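Local coordinates for predicted protein (Acinetobacter sp. RUH2624, PDB 4MEA) that hydrolyses epoxides, as a secreted Cif-type epoxide hydrolase of the alpha/beta hydrolase fold and a presumed virulence factor, at residues Y130-H133 and A139-P142; V144-G149 and E254-N259; G184-G189 and N201-Y206. One frame throughout, in Å; residues are numbered along the deposited sequence.

Contact 1 of 3, residues Y130-H133 and A139-P142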
loop_
_atom_site.group_PDB
_atom_site.type_symbol
_atom_site.label_atom_id
_atom_site.label_comp_id
_atom_site.label_asym_id
_atom_site.label_seq_id
_atom_site.Cartn_x
_atom_site.Cartn_y
_atom_site.Cartn_z
ATOM N N TYR A 130 -17.180 19.277 19.036
ATOM C CA TYR A 130 -16.050 18.389 18.775
ATOM C C TYR A 130 -15.806 18.298 17.265
ATOM O O TYR A 130 -16.715 17.988 16.490
ATOM C CB TYR A 130 -16.346 17.001 19.351
ATOM C CG TYR A 130 -15.155 16.077 19.489
ATOM C CD1 TYR A 130 -14.436 16.016 20.682
ATOM C CD2 TYR A 130 -14.770 15.231 18.448
ATOM C CE1 TYR A 130 -13.356 15.153 20.832
ATOM C CE2 TYR A 130 -13.677 14.362 18.589
ATOM C CZ TYR A 130 -12.980 14.327 19.789
ATOM O OH TYR A 130 -11.899 13.470 19.958
ATOM N N VAL A 131 -14.575 18.595 16.855
ATOM C CA VAL A 131 -14.223 18.687 15.442
ATOM C C VAL A 131 -12.990 17.819 15.213
ATOM O O VAL A 131 -11.967 17.992 15.886
ATOM C CB VAL A 131 -13.955 20.164 15.019
ATOM C CG1 VAL A 131 -13.512 20.253 13.558
ATOM C CG2 VAL A 131 -15.197 21.027 15.254
ATOM N N SER A 132 -13.093 16.876 14.280
ATOM C CA SER A 132 -12.047 15.872 14.083
ATOM C C SER A 132 -11.652 15.752 12.605
ATOM O O SER A 132 -12.481 15.981 11.728
ATOM C CB SER A 132 -12.554 14.529 14.619
ATOM O OG SER A 132 -11.691 13.469 14.279
ATOM N N HIS A 133 -10.390 15.398 12.336
ATOM C CA HIS A 133 -9.895 15.243 10.962
ATOM C C HIS A 133 -8.963 14.038 10.830
ATOM O O HIS A 133 -8.162 13.778 11.724
ATOM C CB HIS A 133 -9.161 16.517 10.509
ATOM C CG HIS A 133 -8.641 16.460 9.100
ATOM N ND1 HIS A 133 -7.295 16.429 8.804
ATOM C CD2 HIS A 133 -9.285 16.465 7.907
ATOM C CE1 HIS A 133 -7.131 16.404 7.493
ATOM N NE2 HIS A 133 -8.323 16.422 6.925
ATOM N N ALA A 139 -9.504 7.965 16.158
ATOM C CA ALA A 139 -9.286 8.076 17.596
ATOM C C ALA A 139 -10.563 8.340 18.398
ATOM O O ALA A 139 -10.620 8.053 19.597
ATOM C CB ALA A 139 -8.262 9.180 17.881
ATOM N N SER A 140 -11.586 8.871 17.737
ATOM C CA SER A 140 -12.623 9.618 18.451
ATOM C C SER A 140 -14.034 9.049 18.470
ATOM O O SER A 140 -14.864 9.544 19.229
ATOM C CB SER A 140 -12.708 11.054 17.906
ATOM O OG SER A 140 -11.462 11.723 18.006
ATOM N N TYR A 141 -14.353 8.048 17.655
ATOM C CA TYR A 141 -15.776 7.698 17.595
ATOM C C TYR A 141 -16.389 7.248 18.932
ATOM O O TYR A 141 -17.479 7.706 19.289
ATOM C CB TYR A 141 -16.170 6.746 16.450
ATOM C CG TYR A 141 -17.682 6.662 16.389
ATOM C CD1 TYR A 141 -18.436 7.721 15.892
ATOM C CD2 TYR A 141 -18.361 5.561 16.909
ATOM C CE1 TYR A 141 -19.841 7.665 15.874
ATOM C CE2 TYR A 141 -19.747 5.495 16.904
ATOM C CZ TYR A 141 -20.482 6.546 16.389
ATOM O OH TYR A 141 -21.863 6.471 16.396
ATOM N N PRO A 142 -15.708 6.348 19.669
ATOM C CA PRO A 142 -16.248 5.956 20.977
ATOM C C PRO A 142 -16.359 7.143 21.928
ATOM O O PRO A 142 -17.321 7.201 22.685
ATOM C CB PRO A 142 -15.224 4.941 21.491
ATOM C CG PRO A 142 -14.653 4.348 20.222
ATOM C CD PRO A 142 -14.558 5.512 19.281
#
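Tyr130 and Ser140 carry almost all of this contact between strand 128-133 and helix 136-146. The Tyr130 hydroxyl donates a short hydrogen bond to Ser140, with OH 2.7 Å from OG. The serine oxygen lies at the edge of the tyrosine ring, close to its plane. The CB of Ser140 packs against the same end of the ring: Ser140 CB is 3.5 Å from Tyr130 CE2. The serine thus touches the ring by its methylene as well as its hydroxyl. The tyrosine gets there with CG anti to the backbone N (chi1 -165°), which carries the ring off the strand and on to the helix.

Ser140 has a second bond, to the backbone O of Gly136, one turn earlier in its own helix. Its OG stands beside its backbone N (chi1 -57°), within range of that carbonyl. The oxygen accepts a hydrogen bond from Tyr130 OH and donates one to Gly136 O, so a buried hydroxyl is used both ways. The strand and helix are the first two members of a beta-alpha-beta unit that goes on to strand 151-157. In the alpha/beta hydrolase fold the tight turn between this strand and this helix is the nucleophile elbow, and Gly136 probably fills its last small-residue position, at the start of the helix.

Ser132 lies two residues along the strand on the same side. Its OG stays 4.1 Å from Ser140 OG and is hydrogen-bonded instead to OD1 of Asn137. Ile119 of helix 108-123 and Ile151 of strand 151-157 pack on the Tyr130 side chain.

Contact 2 of 3, residues V144-G149 and E254-N259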
loop_
_atom_site.group_PDB
_atom_site.type_symbol
_atom_site.label_atom_id
_atom_site.label_comp_id
_atom_site.label_asym_id
_atom_site.label_seq_id
_atom_site.Cartn_x
_atom_site.Cartn_y
_atom_site.Cartn_z
ATOM N N VAL A 144 -17.085 10.282 21.139
ATOM C CA VAL A 144 -18.294 11.001 20.749
ATOM C C VAL A 144 -19.577 10.219 21.041
ATOM O O VAL A 144 -20.520 10.756 21.627
ATOM C CB VAL A 144 -18.250 11.396 19.255
ATOM C CG1 VAL A 144 -19.595 11.969 18.811
ATOM C CG2 VAL A 144 -17.117 12.398 19.016
ATOM N N ALA A 145 -19.612 8.956 20.625
ATOM C CA ALA A 145 -20.787 8.109 20.819
ATOM C C ALA A 145 -21.128 7.890 22.300
ATOM O O ALA A 145 -22.297 7.851 22.667
ATOM C CB ALA A 145 -20.602 6.771 20.117
ATOM N N ASN A 146 -20.111 7.740 23.146
ATOM C CA ASN A 146 -20.352 7.481 24.562
ATOM C C ASN A 146 -20.591 8.733 25.399
ATOM O O ASN A 146 -20.929 8.638 26.580
ATOM C CB ASN A 146 -19.194 6.678 25.164
ATOM C CG ASN A 146 -19.209 5.234 24.728
ATOM O OD1 ASN A 146 -20.271 4.662 24.496
ATOM N ND2 ASN A 146 -18.028 4.636 24.598
ATOM N N ASN A 147 -20.401 9.904 24.797
ATOM C CA ASN A 147 -20.515 11.162 25.536
ATOM C C ASN A 147 -21.444 12.163 24.872
ATOM O O ASN A 147 -21.219 13.375 24.921
ATOM C CB ASN A 147 -19.138 11.785 25.771
ATOM C CG ASN A 147 -18.262 10.932 26.666
ATOM O OD1 ASN A 147 -18.384 10.982 27.890
ATOM N ND2 ASN A 147 -17.375 10.136 26.063
ATOM N N GLN A 148 -22.502 11.656 24.252
ATOM C CA GLN A 148 -23.462 12.534 23.607
ATOM C C GLN A 148 -24.233 13.321 24.660
ATOM O O GLN A 148 -24.739 12.754 25.630
ATOM C CB GLN A 148 -24.391 11.729 22.705
ATOM C CG GLN A 148 -23.629 11.084 21.571
ATOM C CD GLN A 148 -24.515 10.310 20.645
ATOM O OE1 GLN A 148 -25.222 10.886 19.819
ATOM N NE2 GLN A 148 -24.485 8.988 20.770
ATOM N N GLY A 149 -24.321 14.631 24.457
ATOM C CA GLY A 149 -24.842 15.521 25.479
ATOM C C GLY A 149 -23.715 16.401 25.988
ATOM O O GLY A 149 -23.763 17.619 25.837
ATOM N N GLU A 254 -18.063 -0.953 15.257
ATOM C CA GLU A 254 -19.166 -1.787 14.800
ATOM C C GLU A 254 -20.023 -2.228 15.990
ATOM O O GLU A 254 -21.251 -2.308 15.897
ATOM C CB GLU A 254 -18.632 -3.009 14.040
ATOM C CG GLU A 254 -18.060 -2.674 12.660
ATOM C CD GLU A 254 -19.135 -2.282 11.650
ATOM O OE1 GLU A 254 -20.296 -2.716 11.806
ATOM O OE2 GLU A 254 -18.821 -1.544 10.693
ATOM N N ALA A 255 -19.367 -2.509 17.110
ATOM C CA ALA A 255 -20.082 -2.911 18.320
ATOM C C ALA A 255 -20.959 -1.767 18.834
ATOM O O ALA A 255 -22.099 -1.979 19.234
ATOM C CB ALA A 255 -19.098 -3.376 19.401
ATOM N N LEU A 256 -20.425 -0.549 18.815
ATOM C CA LEU A 256 -21.201 0.621 19.206
ATOM C C LEU A 256 -22.388 0.820 18.273
ATOM O O LEU A 256 -23.504 1.052 18.726
ATOM C CB LEU A 256 -20.323 1.881 19.233
ATOM C CG LEU A 256 -19.256 1.931 20.339
ATOM C CD1 LEU A 256 -18.219 3.003 20.049
ATOM C CD2 LEU A 256 -19.901 2.156 21.700
ATOM N N LEU A 257 -22.157 0.726 16.968
ATOM C CA LEU A 257 -23.249 0.910 16.014
ATOM C C LEU A 257 -24.332 -0.154 16.207
ATOM O O LEU A 257 -25.519 0.133 16.065
ATOM C CB LEU A 257 -22.738 0.883 14.570
ATOM C CG LEU A 257 -21.702 1.940 14.165
ATOM C CD1 LEU A 257 -21.446 1.872 12.665
ATOM C CD2 LEU A 257 -22.166 3.330 14.559
ATOM N N ALA A 258 -23.917 -1.378 16.521
ATOM C CA ALA A 258 -24.861 -2.481 16.730
ATOM C C ALA A 258 -25.645 -2.348 18.045
ATOM O O ALA A 258 -26.776 -2.815 18.150
ATOM C CB ALA A 258 -24.141 -3.822 16.668
ATOM N N ASN A 259 -25.038 -1.717 19.044
ATOM C CA ASN A 259 -25.727 -1.453 20.309
ATOM C C ASN A 259 -26.473 -0.123 20.314
ATOM O O ASN A 259 -26.603 0.513 21.354
ATOM C CB ASN A 259 -24.750 -1.489 21.483
ATOM C CG ASN A 259 -24.541 -2.889 22.024
ATOM O OD1 ASN A 259 -25.386 -3.420 22.747
ATOM N ND2 ASN A 259 -23.404 -3.491 21.686
#
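Leu256 of helix 246-258 meets Ala145 and Asn146 near the C-terminal end of helix 136-146. Its CB points toward that helix but stops 5.0 Å from Ala145 CB. CG, anti to the carbonyl carbon (chi1 -69°), is itself still 5.0 Å from Ala145 CB; the two methyls beyond it do the touching. CD1 takes the side of Ala145, 4.5 Å from its CB, a loose apolar contact. The same CD1 lies closer to the preceding turn, 3.7 Å from Pro142 CA, and it also nears the ring of Tyr141. CD2 goes the other way, to Asn146, and lies 3.8 Å from OD1. That is an apolar touch on an amide oxygen. The two side chains cross at about a right angle, and Asn146 is exposed to solvent.

An amide side chain folds back on its own segment on each side of the contact. Gln148 NE2 donates to Ala145 O at 3.1 Å, nearly straight (167°) and with the oxygen in the plane of its amide. Gln148 also bonds backbone groups of Lys262, Thr264 and Ile265, so it ties this segment to the chain that leads into strand 267-272. Asn259 ND2 reaches Ala255 O at 3.2 Å, from above the carbonyl plane. The backbone N of Asn259 bonds the same oxygen from the opposite face.

Leu256 packs on Tyr141, Pro142 and Ala145 of helix 136-146. From the same helix Val144 rests on Ala154 and Phe156 of strand 151-157, while Leu257 turns to Phe288 of helix 279-288.

Contact 3 of 3, residues G184-G189 and N201-Y206; sequences GYFSFG and NLFFSY
Phe203 pushes the end of its ring up to two neighbouring aromatic residues, Tyr185 and Phe186. Its two contacts use different atoms. Phe203 CE1 lies 4.0 Å from Tyr185 CE2, and Phe203 CZ lies 3.9 Å from Phe186 CE1. The CZ atom of Phe203 arrives at the edge of the Phe186 ring, in its plane. Phe186 and Phe203 reach for each other from opposite directions, whereas the Tyr185 and Phe203 side chains run alongside each other, pointing opposite ways.

The first torsions explain how two consecutive residues reach one ring. Tyr185 has CG anti to its backbone N (chi1 176°). Phe186 instead places CG beside the backbone N (chi1 -69°); its CB is not aimed at helix 200-211, and the far end of the ring makes the contact. Phe203 extends straight from its helix, with CG opposite the backbone N. Tyr185 to Phe188 form a type I beta turn, with Phe188 N hydrogen-bonded to Tyr185 O at 3.2 Å.

These helices lie in the chain inserted between strands 151-157 and 267-272. In alpha/beta hydrolases of the epoxide hydrolase family this is where the helical cap over the core sheet is found. Here the cap also meets the second subunit. The Tyr185 hydroxyl is hydrogen-bonded to Gln195 of its own chain and to Gln195 of the second subunit, and its ring stacks on Tyr185 of that subunit.

Phe186 is packed among rings, meeting Phe67, His182, Phe240 and Tyr243. Within helix 200-211, Phe203 CD2 sits 4.1 Å above the centre of one face of the Phe204 ring.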
loop_
_atom_site.group_PDB
_atom_site.type_symbol
_atom_site.label_atom_id
_atom_site.label_comp_id
_atom_site.label_asym_id
_atom_site.label_seq_id
_atom_site.Cartn_x
_atom_site.Cartn_y
_atom_site.Cartn_z
ATOM N N GLY A 184 -2.777 -0.734 4.503
ATOM C CA GLY A 184 -1.946 -1.927 4.481
ATOM C C GLY A 184 -0.474 -1.634 4.713
ATOM O O GLY A 184 0.172 -2.255 5.563
ATOM N N TYR A 185 0.074 -0.698 3.944
ATOM C CA TYR A 185 1.491 -0.349 4.076
ATOM C C TYR A 185 1.827 0.085 5.507
ATOM O O TYR A 185 2.836 -0.348 6.072
ATOM C CB TYR A 185 1.868 0.747 3.069
ATOM C CG TYR A 185 3.298 1.271 3.178
ATOM C CD1 TYR A 185 4.395 0.408 3.100
ATOM C CD2 TYR A 185 3.543 2.624 3.314
ATOM C CE1 TYR A 185 5.701 0.896 3.172
ATOM C CE2 TYR A 185 4.846 3.123 3.390
ATOM C CZ TYR A 185 5.914 2.256 3.325
ATOM O OH TYR A 185 7.200 2.750 3.388
ATOM N N PHE A 186 0.962 0.907 6.103
ATOM C CA PHE A 186 1.215 1.447 7.443
ATOM C C PHE A 186 1.082 0.397 8.560
ATOM O O PHE A 186 1.504 0.634 9.685
ATOM C CB PHE A 186 0.310 2.653 7.743
ATOM C CG PHE A 186 0.628 3.892 6.930
ATOM C CD1 PHE A 186 1.788 3.976 6.174
ATOM C CD2 PHE A 186 -0.234 4.988 6.946
ATOM C CE1 PHE A 186 2.080 5.134 5.440
ATOM C CE2 PHE A 186 0.047 6.146 6.200
ATOM C CZ PHE A 186 1.207 6.212 5.458
ATOM N N SER A 187 0.493 -0.756 8.265
ATOM C CA SER A 187 0.389 -1.806 9.271
ATOM C C SER A 187 1.214 -3.042 8.915
ATOM O O SER A 187 1.054 -4.097 9.526
ATOM C CB SER A 187 -1.080 -2.186 9.509
ATOM O OG SER A 187 -1.714 -2.610 8.310
ATOM N N PHE A 188 2.112 -2.892 7.941
ATOM C CA PHE A 188 2.941 -3.983 7.419
ATOM C C PHE A 188 4.226 -4.033 8.237
ATOM O O PHE A 188 5.199 -3.371 7.905
ATOM C CB PHE A 188 3.236 -3.700 5.937
ATOM C CG PHE A 188 3.888 -4.841 5.174
ATOM C CD1 PHE A 188 3.207 -6.020 4.932
ATOM C CD2 PHE A 188 5.162 -4.687 4.628
ATOM C CE1 PHE A 188 3.791 -7.046 4.198
ATOM C CE2 PHE A 188 5.749 -5.701 3.890
ATOM C CZ PHE A 188 5.060 -6.888 3.676
ATOM N N GLY A 189 4.214 -4.797 9.328
ATOM C CA GLY A 189 5.345 -4.831 10.247
ATOM C C GLY A 189 5.782 -3.427 10.631
ATOM O O GLY A 189 4.948 -2.534 10.789
ATOM N N ASN A 201 11.249 13.534 4.533
ATOM C CA ASN A 201 10.917 14.588 3.572
ATOM C C ASN A 201 10.487 14.008 2.214
ATOM O O ASN A 201 9.531 14.486 1.596
ATOM C CB ASN A 201 12.084 15.578 3.412
ATOM C CG ASN A 201 11.629 16.942 2.916
ATOM O OD1 ASN A 201 10.432 17.211 2.827
ATOM N ND2 ASN A 201 12.583 17.805 2.586
ATOM N N LEU A 202 11.183 12.969 1.765
ATOM C CA LEU A 202 10.857 12.323 0.496
ATOM C C LEU A 202 9.449 11.744 0.525
ATOM O O LEU A 202 8.625 12.040 -0.351
ATOM C CB LEU A 202 11.876 11.214 0.172
ATOM C CG LEU A 202 11.566 10.264 -0.992
ATOM C CD1 LEU A 202 11.496 11.034 -2.308
ATOM C CD2 LEU A 202 12.619 9.152 -1.077
ATOM N N PHE A 203 9.166 10.912 1.527
ATOM C CA PHE A 203 7.850 10.277 1.605
ATOM C C PHE A 203 6.705 11.270 1.787
ATOM O O PHE A 203 5.728 11.240 1.037
ATOM C CB PHE A 203 7.762 9.214 2.713
ATOM C CG PHE A 203 6.396 8.553 2.787
ATOM C CD1 PHE A 203 6.091 7.479 1.965
ATOM C CD2 PHE A 203 5.406 9.048 3.634
ATOM C CE1 PHE A 203 4.841 6.888 1.999
ATOM C CE2 PHE A 203 4.149 8.454 3.680
ATOM C CZ PHE A 203 3.867 7.372 2.860
ATOM N N PHE A 204 6.807 12.127 2.800
ATOM C CA PHE A 204 5.720 13.052 3.107
ATOM C C PHE A 204 5.513 14.160 2.073
ATOM O O PHE A 204 4.375 14.568 1.824
ATOM C CB PHE A 204 5.889 13.649 4.506
ATOM C CG PHE A 204 5.497 12.705 5.621
ATOM C CD1 PHE A 204 4.158 12.508 5.944
ATOM C CD2 PHE A 204 6.462 12.024 6.341
ATOM C CE1 PHE A 204 3.785 11.636 6.974
ATOM C CE2 PHE A 204 6.100 11.156 7.376
ATOM C CZ PHE A 204 4.764 10.967 7.693
ATOM N N SER A 205 6.593 14.670 1.481
ATOM C CA SER A 205 6.429 15.662 0.417
ATOM C C SER A 205 5.514 15.101 -0.673
ATOM O O SER A 205 4.581 15.773 -1.127
ATOM C CB SER A 205 7.776 16.087 -0.179
ATOM O OG SER A 205 8.480 16.952 0.703
ATOM N N TYR A 206 5.782 13.867 -1.084
ATOM C CA TYR A 206 4.986 13.235 -2.133
ATOM C C TYR A 206 3.581 12.890 -1.620
ATOM O O TYR A 206 2.575 13.215 -2.254
ATOM C CB TYR A 206 5.695 11.988 -2.691
ATOM C CG TYR A 206 4.994 11.435 -3.908
ATOM C CD1 TYR A 206 5.257 11.946 -5.173
ATOM C CD2 TYR A 206 4.040 10.429 -3.782
ATOM C CE1 TYR A 206 4.597 11.463 -6.285
ATOM C CE2 TYR A 206 3.379 9.939 -4.883
ATOM C CZ TYR A 206 3.659 10.461 -6.132
ATOM O OH TYR A 206 2.991 9.964 -7.231
#

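In the fold
Contacts 1 and 2 are neighbours and share helix 136-146. Their centres are 12 Å apart, and they touch where Tyr141 meets Leu257 and where Tyr130 packs on Val144. Contact 1 joins the helix to the central sheet, and contact 2 joins it to helix 246-258. Contact 3 is remote, with centres 23 Å from contact 1 and 31 Å from contact 2. Along the chain contact 1 closes first. Contact 3 is nested inside the long loop that contact 2 closes. The helical insertion thus leaves the core after strand 151-157, reaches the subunit interface at contact 3, and returns beside helix 136-146.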